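Local coordinates for protein versicolorin reductase (PDB 4NIM) that probably catalyses the NAD(P)(H)-dependent interconversion of carbonyl and hydroxyl groups, as expected of a short-chain dehydrogenase/reductase with a Rossmann fold, at residues V149-M154 and R239-L244; V72-E75 and D79-R82; L34-G39 and L63-V68. All blocks are in the same frame, centred on the assembly; numbering follows the deposited sequence. Where two conformers were deposited one is given.

Contact 1 (V149-M154 and R239-L244)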
ATOM      1  N   VAL A 149      -6.121   2.115   0.732  1.00 16.74           N
ATOM      2  CA  VAL A 149      -5.613   1.718  -0.608  1.00 17.59           C
ATOM      3  C   VAL A 149      -4.493   0.712  -0.381  1.00 17.15           C
ATOM      4  O   VAL A 149      -3.484   1.001   0.261  1.00 18.17           O
ATOM      5  CB  VAL A 149      -5.117   2.880  -1.460  1.00 18.45           C
ATOM      6  CG1 VAL A 149      -4.668   2.398  -2.846  1.00 19.12           C
ATOM      7  CG2 VAL A 149      -6.180   3.965  -1.604  1.00 18.93           C
ATOM      8  N   ASN A 150      -4.726  -0.518  -0.812  1.00 16.58           N
ATOM      9  CA  ASN A 150      -3.700  -1.534  -0.808  1.00 16.12           C
ATOM     10  C   ASN A 150      -2.944  -1.569  -2.134  1.00 15.73           C
ATOM     11  O   ASN A 150      -3.570  -1.615  -3.208  1.00 16.29           O
ATOM     12  CB  ASN A 150      -4.335  -2.887  -0.532  1.00 16.62           C
ATOM     13  CG  ASN A 150      -4.929  -2.948   0.863  1.00 17.44           C
ATOM     14  OD1 ASN A 150      -4.377  -2.329   1.780  1.00 17.78           O
ATOM     15  ND2 ASN A 150      -6.046  -3.646   1.025  1.00 17.08           N
ATOM     16  N   VAL A 151      -1.626  -1.541  -2.085  1.00 15.33           N
ATOM     17  CA  VAL A 151      -0.846  -1.653  -3.316  1.00 15.76           C
ATOM     18  C   VAL A 151      -0.465  -3.142  -3.469  1.00 15.90           C
ATOM     19  O   VAL A 151       0.372  -3.671  -2.729  1.00 16.01           O
ATOM     20  CB  VAL A 151       0.388  -0.796  -3.307  1.00 16.62           C
ATOM     21  CG1 VAL A 151       1.181  -0.957  -4.628  1.00 17.16           C
ATOM     22  CG2 VAL A 151      -0.001   0.697  -3.135  1.00 17.53           C
ATOM     23  N   SER A 152      -1.131  -3.806  -4.393  1.00 15.78           N
ATOM     24  CA  SER A 152      -0.902  -5.202  -4.659  1.00 15.91           C
ATOM     25  C   SER A 152      -0.193  -5.294  -6.019  1.00 17.08           C
ATOM     26  O   SER A 152       0.521  -4.373  -6.398  1.00 17.64           O
ATOM     27  CB  SER A 152      -2.212  -5.971  -4.650  1.00 15.56           C
ATOM     28  OG  SER A 152      -1.991  -7.358  -4.788  1.00 15.49           O
ATOM     29  N   SER A 153      -0.283  -6.449  -6.688  1.00 17.24           N
ATOM     30  CA  SER A 153       0.545  -6.701  -7.854  1.00 17.32           C
ATOM     31  C   SER A 153      -0.227  -7.302  -9.006  1.00 17.22           C
ATOM     32  O   SER A 153      -1.211  -8.019  -8.803  1.00 17.12           O
ATOM     33  CB  SER A 153       1.687  -7.641  -7.417  1.00 17.32           C
ATOM     34  OG  SER A 153       2.516  -8.012  -8.500  1.00 17.18           O
ATOM     35  N   MET A 154       0.289  -7.143 -10.226  1.00 16.97           N
ATOM     36  CA  MET A 154      -0.236  -7.884 -11.380  1.00 16.86           C
ATOM     37  C   MET A 154       0.036  -9.369 -11.246  1.00 16.49           C
ATOM     38  O   MET A 154      -0.515 -10.180 -11.959  1.00 17.24           O
ATOM     39  CB  MET A 154       0.356  -7.383 -12.710  1.00 17.35           C
ATOM     40  CG  MET A 154      -0.145  -6.007 -13.081  1.00 17.60           C
ATOM     41  SD  MET A 154      -1.932  -5.859 -13.391  1.00 17.75           S
ATOM     42  CE  MET A 154      -2.162  -6.791 -14.864  1.00 18.35           C
ATOM     43  N   ARG A 239      -0.938   9.018  -8.577  1.00 23.47           N
ATOM     44  CA  ARG A 239      -2.171   9.651  -9.031  1.00 25.22           C
ATOM     45  C   ARG A 239      -3.362   8.719  -8.939  1.00 23.41           C
ATOM     46  O   ARG A 239      -4.434   9.132  -8.535  1.00 23.70           O
ATOM     47  CB  ARG A 239      -2.006  10.249 -10.432  1.00 27.76           C
ATOM     48  CG  ARG A 239      -1.131  11.514 -10.378  1.00 30.83           C
ATOM     49  CD  ARG A 239      -0.966  12.224 -11.724  1.00 34.68           C
ATOM     50  NE  ARG A 239      -1.032  11.245 -12.793  1.00 37.03           N
ATOM     51  CZ  ARG A 239      -0.870  11.504 -14.093  1.00 39.36           C
ATOM     52  NH1 ARG A 239      -0.560  12.739 -14.515  1.00 42.43           N
ATOM     53  NH2 ARG A 239      -0.990  10.496 -14.951  1.00 38.10           N
ATOM     54  N   ALA A 240      -3.161   7.461  -9.284  1.00 20.49           N
ATOM     55  CA  ALA A 240      -4.226   6.462  -9.188  1.00 19.56           C
ATOM     56  C   ALA A 240      -4.560   6.188  -7.723  1.00 19.39           C
ATOM     57  O   ALA A 240      -5.718   6.037  -7.344  1.00 19.18           O
ATOM     58  CB  ALA A 240      -3.789   5.190  -9.899  1.00 19.95           C
ATOM     59  N   ILE A 241      -3.538   6.160  -6.890  1.00 18.96           N
ATOM     60  CA  ILE A 241      -3.746   6.014  -5.464  1.00 18.97           C
ATOM     61  C   ILE A 241      -4.562   7.170  -4.911  1.00 20.15           C
ATOM     62  O   ILE A 241      -5.536   6.954  -4.149  1.00 19.88           O
ATOM     63  CB  ILE A 241      -2.397   5.876  -4.722  1.00 18.87           C
ATOM     64  CG1 ILE A 241      -1.739   4.508  -5.084  1.00 18.46           C
ATOM     65  CG2 ILE A 241      -2.594   5.955  -3.206  1.00 19.08           C
ATOM     66  CD1 ILE A 241      -0.349   4.334  -4.521  1.00 18.65           C
ATOM     67  N   ALA A 242      -4.163   8.404  -5.233  1.00 21.02           N
ATOM     68  CA  ALA A 242      -4.928   9.552  -4.815  1.00 21.42           C
ATOM     69  C   ALA A 242      -6.412   9.492  -5.205  1.00 21.36           C
ATOM     70  O   ALA A 242      -7.301   9.825  -4.373  1.00 22.04           O
ATOM     71  CB  ALA A 242      -4.279  10.840  -5.315  1.00 22.49           C
ATOM     72  N   PHE A 243      -6.693   9.049  -6.432  1.00 21.34           N
ATOM     73  CA  PHE A 243      -8.072   8.878  -6.868  1.00 21.32           C
ATOM     74  C   PHE A 243      -8.817   7.996  -5.881  1.00 21.18           C
ATOM     75  O   PHE A 243      -9.880   8.370  -5.366  1.00 21.03           O
ATOM     76  CB  PHE A 243      -8.147   8.327  -8.300  1.00 20.67           C
ATOM     77  CG  PHE A 243      -9.520   7.810  -8.713  1.00 19.97           C
ATOM     78  CD1 PHE A 243     -10.556   8.689  -9.036  1.00 20.83           C
ATOM     79  CD2 PHE A 243      -9.756   6.442  -8.829  1.00 20.05           C
ATOM     80  CE1 PHE A 243     -11.801   8.224  -9.444  1.00 20.34           C
ATOM     81  CE2 PHE A 243     -11.010   5.970  -9.238  1.00 19.82           C
ATOM     82  CZ  PHE A 243     -12.019   6.856  -9.549  1.00 20.23           C
ATOM     83  N   LEU A 244      -8.229   6.822  -5.595  1.00 21.12           N
ATOM     84  CA  LEU A 244      -8.857   5.831  -4.756  1.00 20.71           C
ATOM     85  C   LEU A 244      -8.953   6.254  -3.302  1.00 21.03           C
ATOM     86  O   LEU A 244      -9.863   5.814  -2.618  1.00 21.12           O
ATOM     87  CB  LEU A 244      -8.119   4.487  -4.814  1.00 19.89           C
ATOM     88  CG  LEU A 244      -8.077   3.804  -6.179  1.00 19.97           C
ATOM     89  CD1 LEU A 244      -7.135   2.586  -6.176  1.00 19.66           C
ATOM     90  CD2 LEU A 244      -9.483   3.386  -6.551  1.00 19.38           C
TER
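Val149 fits its forked side chain into the hollow between Ile241 and Leu244, which follow each other by one turn of helix 234-245. This is helix-on-sheet packing in the Rossmann fold: strand 147-153 runs through the central parallel sheet, and the helix lies over one face of it. The two short axes come within 9.3 Å and run closer to antiparallel than parallel, at 147°.

The two prongs of Val149 do different jobs. CG1, anti to the backbone N (chi1 -177°), reaches into the notch and is equally far from Ile241 CG2 and Leu244 CD1, 4.1 Å each. CG2 lies against the backbone side of the helix, meeting Leu244 CB at 3.8 Å. The leucine side chain passes Val149 at about a right angle, its CB against CG2 and its CD1 against CG1.

Two residues along, Val151 touches less. Its CB does not point straight at the helix, and Ile241 reaches out to it with an extended CG1-CD1 arm (chi2 174°). Thr31 and Leu27 of helix 26-37 border this place, so the neighbouring helix continues the apolar layer. Asn150 and Ser152 belong to the opposite face of the sheet, against helix 164-183. Ser153, at the strand's end, is weakly bonded to Tyr166 OH; with Lys170 the pair matches the Ser-Tyr-Lys pattern of the family and is probably catalytic. No hydrogen bond crosses the contact, and all four touching residues are buried. At the arm's far end, Ile241 CD1 rests 3.9 Å from Val151 CG2.

Contact 2 (V72-E75 and D79-R82)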
ATOM      1  N   VAL A  72      10.469   1.862  11.516  1.00 27.02           N
ATOM      2  CA  VAL A  72       9.847   0.557  11.746  1.00 26.17           C
ATOM      3  C   VAL A  72      10.509  -0.610  11.030  1.00 26.75           C
ATOM      4  O   VAL A  72      11.218  -0.441  10.045  1.00 28.39           O
ATOM      5  CB  VAL A  72       8.368   0.560  11.286  1.00 25.72           C
ATOM      6  CG1 VAL A  72       7.531   1.518  12.127  1.00 26.57           C
ATOM      7  CG2 VAL A  72       8.260   0.876   9.791  1.00 25.34           C
ATOM      8  N   ASP A  73      10.215  -1.797  11.522  1.00 26.16           N
ATOM      9  CA  ASP A  73      10.396  -3.045  10.790  1.00 26.42           C
ATOM     10  C   ASP A  73       8.978  -3.612  10.633  1.00 23.52           C
ATOM     11  O   ASP A  73       8.359  -4.018  11.625  1.00 22.61           O
ATOM     12  CB  ASP A  73      11.273  -3.984  11.620  1.00 28.76           C
ATOM     13  CG  ASP A  73      11.373  -5.384  11.026  1.00 30.34           C
ATOM     14  OD1 ASP A  73      10.908  -5.640   9.892  1.00 28.72           O
ATOM     15  OD2 ASP A  73      11.935  -6.221  11.746  1.00 34.06           O
ATOM     16  N   LEU A  74       8.434  -3.569   9.421  1.00 21.49           N
ATOM     17  CA  LEU A  74       7.041  -3.982   9.227  1.00 21.14           C
ATOM     18  C   LEU A  74       6.803  -5.475   9.495  1.00 21.07           C
ATOM     19  O   LEU A  74       5.651  -5.907   9.643  1.00 20.97           O
ATOM     20  CB  LEU A  74       6.537  -3.614   7.824  1.00 21.34           C
ATOM     21  CG  LEU A  74       6.322  -2.154   7.514  1.00 22.60           C
ATOM     22  CD1 LEU A  74       5.893  -2.011   6.052  1.00 24.50           C
ATOM     23  CD2 LEU A  74       5.295  -1.540   8.461  1.00 22.83           C
ATOM     24  N   GLU A  75       7.871  -6.240   9.636  1.00 21.86           N
ATOM     25  CA  GLU A  75       7.718  -7.688  10.035  1.00 23.22           C
ATOM     26  C   GLU A  75       7.264  -7.802  11.466  1.00 22.95           C
ATOM     27  O   GLU A  75       6.775  -8.840  11.897  1.00 22.39           O
ATOM     28  CB  GLU A  75       9.023  -8.443   9.875  1.00 24.55           C
ATOM     29  CG  GLU A  75       9.480  -8.496   8.434  1.00 26.04           C
ATOM     30  CD  GLU A  75      10.815  -9.209   8.272  1.00 29.92           C
ATOM     31  OE1 GLU A  75      11.060 -10.236   8.975  1.00 31.15           O
ATOM     32  OE2 GLU A  75      11.611  -8.735   7.434  1.00 32.26           O
ATOM     33  N   ASP A  79       5.299  -2.775  15.621  1.00 23.79           N
ATOM     34  CA  ASP A  79       5.731  -1.634  14.821  1.00 23.94           C
ATOM     35  C   ASP A  79       4.579  -1.177  13.914  1.00 22.63           C
ATOM     36  O   ASP A  79       4.298   0.033  13.782  1.00 22.75           O
ATOM     37  CB  ASP A  79       6.967  -1.966  13.987  1.00 24.25           C
ATOM     38  CG  ASP A  79       8.249  -1.916  14.772  1.00 25.94           C
ATOM     39  OD1 ASP A  79       8.229  -1.655  16.006  1.00 27.74           O
ATOM     40  OD2 ASP A  79       9.312  -2.074  14.135  1.00 26.92           O
ATOM     41  N   CYS A  80       3.880  -2.131  13.340  1.00 21.04           N
ATOM     42  CA  CYS A  80       2.694  -1.841  12.544  1.00 20.79           C
ATOM     43  C   CYS A  80       1.677  -1.066  13.353  1.00 21.31           C
ATOM     44  O   CYS A  80       1.169  -0.013  12.915  1.00 21.22           O
ATOM     45  CB  CYS A  80       2.055  -3.137  11.998  1.00 20.63           C
ATOM     46  SG  CYS A  80       3.144  -3.944  10.790  1.00 21.35           S
ATOM     47  N   ARG A  81       1.390  -1.568  14.542  1.00 22.14           N
ATOM     48  CA  ARG A  81       0.465  -0.873  15.428  1.00 23.19           C
ATOM     49  C   ARG A  81       0.940   0.538  15.812  1.00 22.97           C
ATOM     50  O   ARG A  81       0.110   1.445  15.871  1.00 22.39           O
ATOM     51  CB  ARG A  81       0.169  -1.694  16.667  1.00 24.93           C
ATOM     52  CG  ARG A  81      -0.531  -2.995  16.320  1.00 26.27           C
ATOM     53  CD  ARG A  81      -0.590  -3.879  17.542  1.00 29.19           C
ATOM     54  NE  ARG A  81      -1.549  -4.927  17.308  1.00 32.60           N
ATOM     55  CZ  ARG A  81      -1.528  -6.119  17.855  1.00 34.68           C
ATOM     56  NH1 ARG A  81      -0.533  -6.470  18.672  1.00 40.74           N
ATOM     57  NH2 ARG A  81      -2.505  -6.974  17.544  1.00 35.09           N
ATOM     58  N   ARG A  82       2.242   0.693  16.061  1.00 24.10           N
ATOM     59  CA  ARG A  82       2.798   1.998  16.452  0.50 25.33           C
ATOM     60  C   ARG A  82       2.634   3.062  15.368  1.00 24.40           C
ATOM     61  O   ARG A  82       2.453   4.256  15.681  1.00 23.99           O
ATOM     62  CB  ARG A  82       4.268   1.878  16.867  0.50 27.52           C
ATOM     63  CG  ARG A  82       4.794   3.106  17.608  0.50 30.14           C
ATOM     64  CD  ARG A  82       6.013   2.783  18.467  0.50 31.92           C
ATOM     65  NE  ARG A  82       7.112   2.251  17.675  0.50 33.23           N
ATOM     66  CZ  ARG A  82       7.461   0.970  17.657  0.50 33.24           C
ATOM     67  NH1 ARG A  82       6.808   0.083  18.401  0.50 33.29           N
ATOM     68  NH2 ARG A  82       8.462   0.580  16.881  0.50 33.90           N
TER
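Val72 and Asp79 bring their CA atoms within 5.6 Å, and Leu74 and Cys80 within 5.9 Å, as the chain leaves strand 66-71, turns, and comes back as the start of helix 77-91.

Asp79 bridges the turn, its CG anti to its own carbonyl carbon (chi1 -80°), which brings the carboxylate to Asp73 N. Its OD2 accepts the backbone N-H of Asp73 at 2.8 Å in an almost straight bond (174°), met on the anti side and 17° out of the carboxylate plane. Val72 slides past Asp79 in the opposite direction, its CB 4.0 Å from Asp79 CB. Cys80 SG lies 3.4 Å from Leu74 O and 4.0 Å from Leu74 CD2. Within the loop, Asp73 OD1 accepts Glu75 N from above the carboxylate plane, an Asx turn, and has a long, weak ion pair with Arg48.

Asp73 O lies 3.3 Å from Asp79 OD2, acceptor against acceptor, a probably unfavourable approach accepted beside the straight N-H bond. The chemistry implies a loop fixed by two aspartates, one from the helix and one from within. In classical relatives an aspartate at the Asp73 position contacts the cofactor adenine, so this pinning may hold part of the dinucleotide pocket in shape.

Contact 3 (L34-G39 and L63-V68)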
ATOM      1  N   LEU A  34       2.820  13.659  -3.342  1.00 26.38           N
ATOM      2  CA  LEU A  34       1.618  14.068  -4.054  1.00 26.86           C
ATOM      3  C   LEU A  34       0.507  14.488  -3.058  1.00 26.16           C
ATOM      4  O   LEU A  34      -0.214  15.475  -3.275  1.00 27.00           O
ATOM      5  CB  LEU A  34       1.117  12.932  -4.964  1.00 27.02           C
ATOM      6  CG  LEU A  34      -0.141  13.283  -5.731  1.00 28.56           C
ATOM      7  CD1 LEU A  34       0.114  14.470  -6.672  1.00 31.13           C
ATOM      8  CD2 LEU A  34      -0.686  12.077  -6.489  1.00 29.74           C
ATOM      9  N   PHE A  35       0.358  13.715  -1.990  1.00 24.74           N
ATOM     10  CA  PHE A  35      -0.669  13.995  -0.984  1.00 24.66           C
ATOM     11  C   PHE A  35      -0.437  15.383  -0.387  1.00 25.45           C
ATOM     12  O   PHE A  35      -1.370  16.135  -0.227  1.00 27.15           O
ATOM     13  CB  PHE A  35      -0.688  12.959   0.115  1.00 24.05           C
ATOM     14  CG  PHE A  35      -1.491  11.726  -0.224  1.00 23.49           C
ATOM     15  CD1 PHE A  35      -1.728  11.360  -1.551  1.00 24.30           C
ATOM     16  CD2 PHE A  35      -2.021  10.945   0.779  1.00 23.42           C
ATOM     17  CE1 PHE A  35      -2.495  10.248  -1.845  1.00 24.75           C
ATOM     18  CE2 PHE A  35      -2.771   9.802   0.475  1.00 22.74           C
ATOM     19  CZ  PHE A  35      -3.005   9.460  -0.831  1.00 23.88           C
ATOM     20  N   ALA A  36       0.806  15.697  -0.059  1.00 25.74           N
ATOM     21  CA  ALA A  36       1.160  17.041   0.445  1.00 26.99           C
ATOM     22  C   ALA A  36       0.877  18.135  -0.592  1.00 29.53           C
ATOM     23  O   ALA A  36       0.285  19.211  -0.279  1.00 30.73           O
ATOM     24  CB  ALA A  36       2.624  17.051   0.865  1.00 26.70           C
ATOM     25  N   GLU A  37       1.280  17.872  -1.831  1.00 29.95           N
ATOM     26  CA  GLU A  37       1.017  18.802  -2.940  1.00 34.20           C
ATOM     27  C   GLU A  37      -0.477  19.058  -3.099  1.00 33.86           C
ATOM     28  O   GLU A  37      -0.879  20.144  -3.492  1.00 35.49           O
ATOM     29  CB  GLU A  37       1.633  18.295  -4.251  1.00 35.17           C
ATOM     30  CG  GLU A  37       3.165  18.301  -4.239  1.00 39.00           C
ATOM     31  CD  GLU A  37       3.813  17.647  -5.478  1.00 42.92           C
ATOM     32  OE1 GLU A  37       3.213  16.733  -6.096  1.00 44.13           O
ATOM     33  OE2 GLU A  37       4.940  18.047  -5.848  1.00 46.25           O
ATOM     34  N   ARG A  38      -1.302  18.072  -2.770  1.00 31.74           N
ATOM     35  CA  ARG A  38      -2.750  18.239  -2.855  1.00 31.40           C
ATOM     36  C   ARG A  38      -3.420  18.604  -1.550  1.00 31.84           C
ATOM     37  O   ARG A  38      -4.640  18.456  -1.428  1.00 33.06           O
ATOM     38  CB  ARG A  38      -3.387  16.988  -3.440  1.00 30.30           C
ATOM     39  CG  ARG A  38      -3.000  16.804  -4.894  1.00 31.94           C
ATOM     40  CD  ARG A  38      -3.682  15.593  -5.506  1.00 31.45           C
ATOM     41  NE  ARG A  38      -3.206  15.369  -6.868  1.00 32.02           N
ATOM     42  CZ  ARG A  38      -3.725  14.480  -7.712  1.00 31.56           C
ATOM     43  NH1 ARG A  38      -4.762  13.744  -7.346  1.00 30.76           N
ATOM     44  NH2 ARG A  38      -3.213  14.349  -8.929  1.00 32.01           N
ATOM     45  N   GLY A  39      -2.637  19.100  -0.589  1.00 31.99           N
ATOM     46  CA  GLY A  39      -3.197  19.772   0.583  1.00 32.04           C
ATOM     47  C   GLY A  39      -3.382  18.906   1.800  1.00 31.21           C
ATOM     48  O   GLY A  39      -4.110  19.275   2.724  1.00 31.69           O
ATOM     49  N   LEU A  63       6.424  21.232   1.558  1.00 37.27           N
ATOM     50  CA  LEU A  63       5.263  21.195   0.652  1.00 36.09           C
ATOM     51  C   LEU A  63       3.968  21.587   1.345  1.00 35.99           C
ATOM     52  O   LEU A  63       2.932  21.727   0.696  1.00 37.36           O
ATOM     53  CB  LEU A  63       5.095  19.785   0.045  1.00 35.83           C
ATOM     54  CG  LEU A  63       6.194  19.382  -0.940  1.00 36.07           C
ATOM     55  CD1 LEU A  63       6.049  17.912  -1.319  1.00 34.54           C
ATOM     56  CD2 LEU A  63       6.195  20.284  -2.178  1.00 36.47           C
ATOM     57  N   GLY A  64       3.993  21.717   2.670  1.00 35.63           N
ATOM     58  CA  GLY A  64       2.820  22.156   3.417  1.00 34.46           C
ATOM     59  C   GLY A  64       2.150  21.189   4.361  1.00 33.12           C
ATOM     60  O   GLY A  64       1.164  21.552   4.996  1.00 33.08           O
ATOM     61  N   ALA A  65       2.641  19.950   4.458  1.00 31.68           N
ATOM     62  CA  ALA A  65       2.030  18.959   5.344  1.00 30.70           C
ATOM     63  C   ALA A  65       2.818  18.847   6.640  1.00 30.11           C
ATOM     64  O   ALA A  65       4.043  18.874   6.598  1.00 31.85           O
ATOM     65  CB  ALA A  65       2.032  17.605   4.645  1.00 29.76           C
ATOM     66  N   LYS A  66       2.157  18.710   7.776  1.00 29.37           N
ATOM     67  CA  LYS A  66       2.866  18.275   9.007  1.00 29.49           C
ATOM     68  C   LYS A  66       3.178  16.815   8.789  1.00 29.40           C
ATOM     69  O   LYS A  66       2.341  16.087   8.291  1.00 29.17           O
ATOM     70  CB  LYS A  66       2.017  18.433  10.282  1.00 29.91           C
ATOM     71  N   ALA A  67       4.391  16.402   9.102  1.00 29.54           N
ATOM     72  CA  ALA A  67       4.831  15.063   8.760  1.00 29.22           C
ATOM     73  C   ALA A  67       5.456  14.487  10.002  1.00 29.08           C
ATOM     74  O   ALA A  67       6.140  15.194  10.729  1.00 29.90           O
ATOM     75  CB  ALA A  67       5.829  15.100   7.593  1.00 28.93           C
ATOM     76  N   VAL A  68       5.164  13.225  10.255  1.00 28.26           N
ATOM     77  CA  VAL A  68       5.726  12.477  11.344  1.00 28.93           C
ATOM     78  C   VAL A  68       6.380  11.284  10.703  1.00 28.59           C
ATOM     79  O   VAL A  68       5.769  10.637   9.851  1.00 29.33           O
ATOM     80  CB  VAL A  68       4.605  11.996  12.285  1.00 29.28           C
ATOM     81  CG1 VAL A  68       5.135  10.943  13.255  1.00 29.30           C
ATOM     82  CG2 VAL A  68       4.012  13.203  13.011  1.00 30.05           C
TER
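Ala36 drives its methyl into the corner where the chain turns from helix 50-63 into strand 66-71, and this is the tight part of the contact. Its CB lies 3.8 Å from Leu63 CB and 3.9 Å from Ala65 CB, and the CA atoms of Ala36 and Ala65 are only 5.3 Å apart. Between Ala36 and Ala65 methyl meets methyl, and Leu63 offers its CB methylene, with Leu43 of strand 42-47 and Leu60 of helix 50-63 closing round Ala36.

Toward solvent the fit relaxes. Leu63 is exposed, yet its CB points at helix 26-37, and both methyls of its branched end meet Glu37 CG, CD1 at 4.1 Å and CD2 at 4.2 Å. The two side chains cross obliquely. With CG anti to its carbonyl carbon (chi1 -68°), Glu37 lays its aliphatic part against the leucine, while its carboxylate is carried onward by an extended chain. The contact is apolar packing, with no hydrogen bond between the segments.

Both helices finish close by, each in a Schellman motif closed by a glycine with positive phi: Gly39 (95°) after helix 26-37 and Gly64 (114°) after helix 50-63. Gly39 N bonds back to Ala36 O at 2.9 Å, so the residue that plugs the corner also takes part in ending its own helix. Past Gly64 the chain enters strand 66-71, whose Lys66 and Val68 pair with strand 42-47. Two neighbouring helices on one face of a parallel sheet, each leading into the next strand, are the successive beta-alpha-beta crossovers of a Rossmann fold.

Contacts 1 and 3 share one face of the sheet, and helix 26-37 joins them: their centres are 18 Å apart, but Arg38 NH1 touches Ala242 CB at 3.6 Å and Phe35 CE1 lies 3.9 Å from Ala242 CA. Contact 2 follows directly from contact 3 along strand 66-71, whose Val68 already faces helix 77-91 on the other side of the sheet; the centres are 22 Å apart. Contacts 1 and 2 do not meet, their nearest atoms staying about 11 Å apart. Functionally, residues 149-154 include the probable catalytic Ser153, whereas 72-75 probably border the cofactor's adenine end; contact 3 is packing at the sheet's margin.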